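Local coordinates for conserved hypothetical protein (Thermoplasma acidophilum, PDB 1RLH), which is of unknown function but probably belongs to the adenosine-specific kinase family and may handle adenosine nucleotides, at residues S34-I47 with N109-F121. Sequence-based numbering, arbitrary orientation.
Sequences SHFIKTVEDLNEII and NAVKMCQEVGSIF
V117, in the link between helix 104-115 and strand 118-124, is the bump of this contact: its two methyls enter a hollow lined by I37, L43 and I46. CG2 meets L43 CD2 at 3.9 Å, CG1 lies against I46 CD1, and I37 CD1 closes in on V117 CB. I46 wedges between V117 and M113. A chi1 of -160° swings I46 CG1 away from its own backbone N to reach the backbone of helix 104-115, and CD1 comes within 3.1 Å of M113 O, a tight fit. M113 meets I46 with CB and CG before its bent chain leads away. Deeper, I47 CG2 rests on C114 SG at 4.0 Å, against strand 94-100, where C114 touches F95 and I97. At the strand end of the contact, the H35 ring lies flat over G118, whose CA sits 3.4 Å from the ring centroid in a CH-pi contact. At the ring edge NE2 hydrogen-bonds S119 OG at 2.8 Å, while H35 N donates to V117 O at 2.9 Å. S34 pairs with G118 as antiparallel strands 28-34 and 118-124 meet. Greasy packing thus joins two helices on one sheet; the NE2-OG bond and CH-pi contact fix the imidazole's tilt, and the N-H bond anchors its backbone.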
ATOM      1  N   SER A  34       5.213   2.167   6.990  1.00 14.82           N
ATOM      2  CA  SER A  34       5.449   3.433   7.682  1.00 17.30           C
ATOM      3  C   SER A  34       6.470   3.300   8.814  1.00 19.08           C
ATOM      4  O   SER A  34       6.597   2.238   9.425  1.00 19.89           O
ATOM      5  CB  SER A  34       4.131   3.980   8.241  1.00 19.64           C
ATOM      6  OG  SER A  34       3.497   3.019   9.067  1.00 22.51           O
ATOM      7  N   HIS A  35       7.199   4.383   9.081  1.00 18.81           N
ATOM      8  CA  HIS A  35       8.206   4.411  10.143  1.00 20.44           C
ATOM      9  C   HIS A  35       7.719   5.288  11.291  1.00 23.72           C
ATOM     10  O   HIS A  35       7.617   6.509  11.144  1.00 23.45           O
ATOM     11  CB  HIS A  35       9.528   4.994   9.631  1.00 20.03           C
ATOM     12  CG  HIS A  35      10.139   4.231   8.498  1.00 19.72           C
ATOM     13  ND1 HIS A  35      11.139   4.757   7.708  1.00 19.77           N
ATOM     14  CD2 HIS A  35       9.899   2.986   8.023  1.00 20.25           C
ATOM     15  CE1 HIS A  35      11.486   3.869   6.793  1.00 19.15           C
ATOM     16  NE2 HIS A  35      10.750   2.786   6.961  1.00 19.24           N
ATOM     17  N   PHE A  36       7.435   4.663  12.428  1.00 25.62           N
ATOM     18  CA  PHE A  36       6.973   5.365  13.622  1.00 30.89           C
ATOM     19  C   PHE A  36       5.760   6.270  13.420  1.00 33.97           C
ATOM     20  O   PHE A  36       5.526   7.186  14.213  1.00 36.46           O
ATOM     21  CB  PHE A  36       8.121   6.177  14.230  1.00 29.37           C
ATOM     22  CG  PHE A  36       9.270   5.335  14.699  1.00 30.07           C
ATOM     23  CD1 PHE A  36      10.474   5.325  14.005  1.00 29.95           C
ATOM     24  CD2 PHE A  36       9.139   4.528  15.822  1.00 30.99           C
ATOM     25  CE1 PHE A  36      11.534   4.519  14.423  1.00 32.14           C
ATOM     26  CE2 PHE A  36      10.191   3.719  16.247  1.00 29.40           C
ATOM     27  CZ  PHE A  36      11.390   3.712  15.547  1.00 30.36           C
ATOM     28  N   ILE A  37       4.993   6.019  12.363  1.00 35.69           N
ATOM     29  CA  ILE A  37       3.791   6.802  12.092  1.00 37.17           C
ATOM     30  C   ILE A  37       2.639   6.162  12.861  1.00 38.33           C
ATOM     31  O   ILE A  37       2.495   4.938  12.867  1.00 37.89           O
ATOM     32  CB  ILE A  37       3.441   6.807  10.589  1.00 37.41           C
ATOM     33  CG1 ILE A  37       4.558   7.489   9.796  1.00 37.79           C
ATOM     34  CG2 ILE A  37       2.109   7.509  10.362  1.00 37.17           C
ATOM     35  CD1 ILE A  37       4.848   8.909  10.235  1.00 39.76           C
ATOM     36  N   LYS A  38       1.824   6.991  13.508  1.00 39.68           N
ATOM     37  CA  LYS A  38       0.695   6.494  14.291  1.00 40.56           C
ATOM     38  C   LYS A  38      -0.640   6.855  13.657  1.00 38.60           C
ATOM     39  O   LYS A  38      -1.663   6.239  13.958  1.00 38.89           O
ATOM     40  CB  LYS A  38       0.737   7.070  15.709  1.00 43.40           C
ATOM     41  CG  LYS A  38       2.026   6.798  16.470  1.00 47.20           C
ATOM     42  CD  LYS A  38       1.975   7.408  17.867  1.00 50.48           C
ATOM     43  CE  LYS A  38       1.810   8.921  17.811  1.00 52.63           C
ATOM     44  NZ  LYS A  38       1.710   9.528  19.167  1.00 55.14           N
ATOM     45  N   THR A  39      -0.629   7.859  12.785  1.00 36.81           N
ATOM     46  CA  THR A  39      -1.850   8.309  12.126  1.00 35.15           C
ATOM     47  C   THR A  39      -1.671   8.522  10.625  1.00 33.22           C
ATOM     48  O   THR A  39      -0.603   8.919  10.162  1.00 32.41           O
ATOM     49  CB  THR A  39      -2.361   9.620  12.754  1.00 36.35           C
ATOM     50  OG1 THR A  39      -3.432  10.149  11.963  1.00 37.26           O
ATOM     51  CG2 THR A  39      -1.238  10.638  12.842  1.00 38.13           C
ATOM     52  N   VAL A  40      -2.734   8.256   9.875  1.00 31.06           N
ATOM     53  CA  VAL A  40      -2.710   8.404   8.428  1.00 29.55           C
ATOM     54  C   VAL A  40      -2.641   9.872   8.007  1.00 29.93           C
ATOM     55  O   VAL A  40      -2.364  10.174   6.848  1.00 28.90           O
ATOM     56  CB  VAL A  40      -3.956   7.738   7.789  1.00 28.41           C
ATOM     57  CG1 VAL A  40      -5.211   8.471   8.212  1.00 27.02           C
ATOM     58  CG2 VAL A  40      -3.820   7.712   6.272  1.00 28.91           C
ATOM     59  N   GLU A  41      -2.882  10.784   8.946  1.00 30.72           N
ATOM     60  CA  GLU A  41      -2.842  12.212   8.630  1.00 33.25           C
ATOM     61  C   GLU A  41      -1.441  12.622   8.184  1.00 31.74           C
ATOM     62  O   GLU A  41      -1.285  13.508   7.347  1.00 30.31           O
ATOM     63  CB  GLU A  41      -3.254  13.061   9.838  1.00 38.19           C
ATOM     64  CG  GLU A  41      -2.185  13.181  10.915  1.00 45.45           C
ATOM     65  CD  GLU A  41      -2.166  14.553  11.571  1.00 50.05           C
ATOM     66  OE1 GLU A  41      -1.359  14.760  12.504  1.00 52.07           O
ATOM     67  OE2 GLU A  41      -2.954  15.428  11.151  1.00 52.04           O
ATOM     68  N   ASP A  42      -0.426  11.977   8.751  1.00 33.09           N
ATOM     69  CA  ASP A  42       0.962  12.266   8.398  1.00 34.82           C
ATOM     70  C   ASP A  42       1.159  12.039   6.904  1.00 34.49           C
ATOM     71  O   ASP A  42       1.753  12.863   6.209  1.00 33.37           O
ATOM     72  CB  ASP A  42       1.908  11.353   9.180  1.00 36.73           C
ATOM     73  CG  ASP A  42       1.951  11.681  10.656  1.00 39.64           C
ATOM     74  OD1 ASP A  42       0.896  12.033  11.221  1.00 43.47           O
ATOM     75  OD2 ASP A  42       3.039  11.574  11.255  1.00 42.61           O
ATOM     76  N   LEU A  43       0.656  10.910   6.416  1.00 32.87           N
ATOM     77  CA  LEU A  43       0.769  10.575   5.003  1.00 32.53           C
ATOM     78  C   LEU A  43      -0.104  11.500   4.169  1.00 31.23           C
ATOM     79  O   LEU A  43       0.311  11.984   3.119  1.00 30.49           O
ATOM     80  CB  LEU A  43       0.345   9.124   4.763  1.00 31.77           C
ATOM     81  CG  LEU A  43       1.220   8.045   5.398  1.00 33.95           C
ATOM     82  CD1 LEU A  43       0.549   6.691   5.230  1.00 32.63           C
ATOM     83  CD2 LEU A  43       2.602   8.055   4.757  1.00 31.68           C
ATOM     84  N   ASN A  44      -1.321  11.738   4.645  1.00 31.07           N
ATOM     85  CA  ASN A  44      -2.253  12.605   3.938  1.00 32.96           C
ATOM     86  C   ASN A  44      -1.639  13.982   3.707  1.00 34.06           C
ATOM     87  O   ASN A  44      -1.787  14.568   2.636  1.00 33.81           O
ATOM     88  CB  ASN A  44      -3.543  12.766   4.746  1.00 32.34           C
ATOM     89  CG  ASN A  44      -4.654  13.404   3.940  1.00 33.19           C
ATOM     90  OD1 ASN A  44      -5.381  14.268   4.433  1.00 35.24           O
ATOM     91  ND2 ASN A  44      -4.799  12.972   2.694  1.00 32.69           N
ATOM     92  N   GLU A  45      -0.939  14.487   4.715  1.00 35.38           N
ATOM     93  CA  GLU A  45      -0.332  15.807   4.632  1.00 39.30           C
ATOM     94  C   GLU A  45       0.946  15.851   3.800  1.00 40.14           C
ATOM     95  O   GLU A  45       1.128  16.750   2.980  1.00 39.13           O
ATOM     96  CB  GLU A  45      -0.036  16.332   6.037  1.00 41.45           C
ATOM     97  CG  GLU A  45      -0.156  17.839   6.153  1.00 48.03           C
ATOM     98  CD  GLU A  45      -1.573  18.322   5.905  1.00 49.67           C
ATOM     99  OE1 GLU A  45      -2.488  17.882   6.632  1.00 52.76           O
ATOM    100  OE2 GLU A  45      -1.777  19.137   4.983  1.00 52.32           O
ATOM    101  N   ILE A  46       1.826  14.879   4.007  1.00 40.64           N
ATOM    102  CA  ILE A  46       3.092  14.849   3.288  1.00 42.55           C
ATOM    103  C   ILE A  46       2.922  14.761   1.772  1.00 42.10           C
ATOM    104  O   ILE A  46       3.783  15.221   1.022  1.00 41.75           O
ATOM    105  CB  ILE A  46       3.987  13.685   3.785  1.00 44.35           C
ATOM    106  CG1 ILE A  46       5.444  13.961   3.409  1.00 46.50           C
ATOM    107  CG2 ILE A  46       3.531  12.368   3.181  1.00 45.60           C
ATOM    108  CD1 ILE A  46       6.435  13.028   4.067  1.00 47.27           C
ATOM    109  N   ILE A  47       1.812  14.187   1.319  1.00 41.34           N
ATOM    110  CA  ILE A  47       1.569  14.064  -0.117  1.00 42.91           C
ATOM    111  C   ILE A  47       0.486  15.025  -0.595  1.00 43.32           C
ATOM    112  O   ILE A  47       0.167  15.066  -1.785  1.00 42.39           O
ATOM    113  CB  ILE A  47       1.120  12.638  -0.507  1.00 42.57           C
ATOM    114  CG1 ILE A  47      -0.298  12.381   0.007  1.00 43.01           C
ATOM    115  CG2 ILE A  47       2.095  11.610   0.051  1.00 42.79           C
ATOM    116  CD1 ILE A  47      -0.922  11.105  -0.522  1.00 42.59           C
ATOM    117  N   ASN A 109       6.881  12.385  -7.005  1.00 23.03           N
ATOM    118  CA  ASN A 109       7.130  13.165  -5.796  1.00 23.88           C
ATOM    119  C   ASN A 109       6.375  12.596  -4.600  1.00 22.75           C
ATOM    120  O   ASN A 109       6.867  12.634  -3.476  1.00 24.62           O
ATOM    121  CB  ASN A 109       6.747  14.633  -6.003  1.00 24.76           C
ATOM    122  CG  ASN A 109       7.765  15.386  -6.836  1.00 27.70           C
ATOM    123  OD1 ASN A 109       8.950  15.049  -6.837  1.00 26.44           O
ATOM    124  ND2 ASN A 109       7.314  16.421  -7.534  1.00 26.72           N
ATOM    125  N   ALA A 110       5.179  12.073  -4.846  1.00 22.67           N
ATOM    126  CA  ALA A 110       4.391  11.479  -3.773  1.00 23.83           C
ATOM    127  C   ALA A 110       5.189  10.312  -3.193  1.00 24.70           C
ATOM    128  O   ALA A 110       5.254  10.128  -1.974  1.00 23.77           O
ATOM    129  CB  ALA A 110       3.056  10.986  -4.316  1.00 24.59           C
ATOM    130  N   VAL A 111       5.804   9.527  -4.076  1.00 23.31           N
ATOM    131  CA  VAL A 111       6.597   8.380  -3.643  1.00 23.71           C
ATOM    132  C   VAL A 111       7.817   8.845  -2.858  1.00 23.89           C
ATOM    133  O   VAL A 111       8.111   8.312  -1.786  1.00 22.13           O
ATOM    134  CB  VAL A 111       7.073   7.530  -4.840  1.00 26.03           C
ATOM    135  CG1 VAL A 111       7.951   6.384  -4.349  1.00 29.19           C
ATOM    136  CG2 VAL A 111       5.876   6.985  -5.594  1.00 27.24           C
ATOM    137  N   LYS A 112       8.524   9.840  -3.391  1.00 23.26           N
ATOM    138  CA  LYS A 112       9.709  10.370  -2.719  1.00 24.29           C
ATOM    139  C   LYS A 112       9.352  10.851  -1.320  1.00 24.35           C
ATOM    140  O   LYS A 112      10.106  10.643  -0.369  1.00 23.94           O
ATOM    141  CB  LYS A 112      10.308  11.542  -3.506  1.00 26.55           C
ATOM    142  CG  LYS A 112      10.888  11.183  -4.862  1.00 30.59           C
ATOM    143  CD  LYS A 112      11.463  12.430  -5.531  1.00 33.56           C
ATOM    144  CE  LYS A 112      12.086  12.118  -6.879  1.00 37.48           C
ATOM    145  NZ  LYS A 112      13.252  11.203  -6.744  1.00 40.44           N
ATOM    146  N   MET A 113       8.205  11.507  -1.195  1.00 25.54           N
ATOM    147  CA  MET A 113       7.769  12.012   0.099  1.00 27.35           C
ATOM    148  C   MET A 113       7.464  10.868   1.059  1.00 26.59           C
ATOM    149  O   MET A 113       7.763  10.958   2.248  1.00 26.29           O
ATOM    150  CB  MET A 113       6.543  12.909  -0.065  1.00 29.93           C
ATOM    151  CG  MET A 113       6.832  14.199  -0.827  1.00 32.77           C
ATOM    152  SD  MET A 113       8.104  15.212  -0.031  1.00 37.73           S
ATOM    153  CE  MET A 113       9.560  14.753  -0.980  1.00 36.70           C
ATOM    154  N   CYS A 114       6.876   9.793   0.545  1.00 25.73           N
ATOM    155  CA  CYS A 114       6.566   8.643   1.387  1.00 26.09           C
ATOM    156  C   CYS A 114       7.863   8.020   1.890  1.00 26.92           C
ATOM    157  O   CYS A 114       7.915   7.492   2.999  1.00 27.72           O
ATOM    158  CB  CYS A 114       5.765   7.601   0.609  1.00 25.07           C
ATOM    159  SG  CYS A 114       4.052   8.077   0.277  1.00 26.66           S
ATOM    160  N   GLN A 115       8.909   8.089   1.070  1.00 26.59           N
ATOM    161  CA  GLN A 115      10.206   7.529   1.440  1.00 27.71           C
ATOM    162  C   GLN A 115      10.819   8.258   2.628  1.00 28.08           C
ATOM    163  O   GLN A 115      11.707   7.730   3.298  1.00 27.15           O
ATOM    164  CB  GLN A 115      11.176   7.588   0.261  1.00 27.62           C
ATOM    165  CG  GLN A 115      10.909   6.567  -0.826  1.00 27.35           C
ATOM    166  CD  GLN A 115      11.881   6.698  -1.979  1.00 29.20           C
ATOM    167  OE1 GLN A 115      11.875   7.697  -2.695  1.00 29.71           O
ATOM    168  NE2 GLN A 115      12.730   5.692  -2.160  1.00 29.24           N
ATOM    169  N   GLU A 116      10.349   9.472   2.885  1.00 28.16           N
ATOM    170  CA  GLU A 116      10.860  10.251   4.007  1.00 28.86           C
ATOM    171  C   GLU A 116      10.296   9.748   5.333  1.00 28.94           C
ATOM    172  O   GLU A 116      10.881   9.973   6.391  1.00 29.53           O
ATOM    173  CB  GLU A 116      10.508  11.729   3.831  1.00 31.19           C
ATOM    174  CG  GLU A 116      11.410  12.471   2.858  1.00 34.97           C
ATOM    175  CD  GLU A 116      11.025  13.929   2.703  1.00 38.44           C
ATOM    176  OE1 GLU A 116      10.539  14.523   3.690  1.00 38.86           O
ATOM    177  OE2 GLU A 116      11.219  14.484   1.599  1.00 39.68           O
ATOM    178  N   VAL A 117       9.160   9.064   5.269  1.00 26.64           N
ATOM    179  CA  VAL A 117       8.514   8.548   6.469  1.00 24.65           C
ATOM    180  C   VAL A 117       8.212   7.055   6.376  1.00 23.64           C
ATOM    181  O   VAL A 117       7.453   6.517   7.183  1.00 22.55           O
ATOM    182  CB  VAL A 117       7.193   9.295   6.743  1.00 26.90           C
ATOM    183  CG1 VAL A 117       7.476  10.764   7.046  1.00 29.04           C
ATOM    184  CG2 VAL A 117       6.270   9.170   5.540  1.00 26.57           C
ATOM    185  N   GLY A 118       8.799   6.385   5.389  1.00 21.20           N
ATOM    186  CA  GLY A 118       8.553   4.961   5.249  1.00 19.44           C
ATOM    187  C   GLY A 118       9.375   4.278   4.181  1.00 19.18           C
ATOM    188  O   GLY A 118      10.241   4.888   3.551  1.00 19.01           O
ATOM    189  N   SER A 119       9.100   2.994   3.987  1.00 16.67           N
ATOM    190  CA  SER A 119       9.790   2.188   2.995  1.00 16.53           C
ATOM    191  C   SER A 119       8.774   1.828   1.924  1.00 15.66           C
ATOM    192  O   SER A 119       7.594   1.674   2.221  1.00 16.66           O
ATOM    193  CB  SER A 119      10.344   0.923   3.650  1.00 18.11           C
ATOM    194  OG  SER A 119      11.288   1.267   4.647  1.00 21.11           O
ATOM    195  N   ILE A 120       9.223   1.697   0.680  1.00 14.81           N
ATOM    196  CA  ILE A 120       8.308   1.387  -0.414  1.00 14.19           C
ATOM    197  C   ILE A 120       8.322  -0.094  -0.796  1.00 14.51           C
ATOM    198  O   ILE A 120       9.386  -0.674  -0.990  1.00 17.03           O
ATOM    199  CB  ILE A 120       8.657   2.229  -1.675  1.00 14.55           C
ATOM    200  CG1 ILE A 120       8.663   3.724  -1.324  1.00 13.43           C
ATOM    201  CG2 ILE A 120       7.658   1.939  -2.798  1.00 16.03           C
ATOM    202  CD1 ILE A 120       7.377   4.234  -0.700  1.00 15.28           C
ATOM    203  N   PHE A 121       7.136  -0.696  -0.896  1.00 12.11           N
ATOM    204  CA  PHE A 121       7.004  -2.099  -1.291  1.00 13.27           C
ATOM    205  C   PHE A 121       6.687  -2.147  -2.784  1.00 13.88           C
ATOM    206  O   PHE A 121       7.185  -3.007  -3.510  1.00 14.12           O
ATOM    207  CB  PHE A 121       5.867  -2.784  -0.526  1.00 12.86           C
ATOM    208  CG  PHE A 121       6.173  -3.049   0.925  1.00 13.22           C
ATOM    209  CD1 PHE A 121       5.227  -2.771   1.906  1.00 12.95           C
ATOM    210  CD2 PHE A 121       7.392  -3.599   1.308  1.00 14.78           C
ATOM    211  CE1 PHE A 121       5.491  -3.037   3.251  1.00 12.32           C
ATOM    212  CE2 PHE A 121       7.663  -3.870   2.650  1.00 16.01           C
ATOM    213  CZ  PHE A 121       6.711  -3.588   3.620  1.00 12.43           C
TER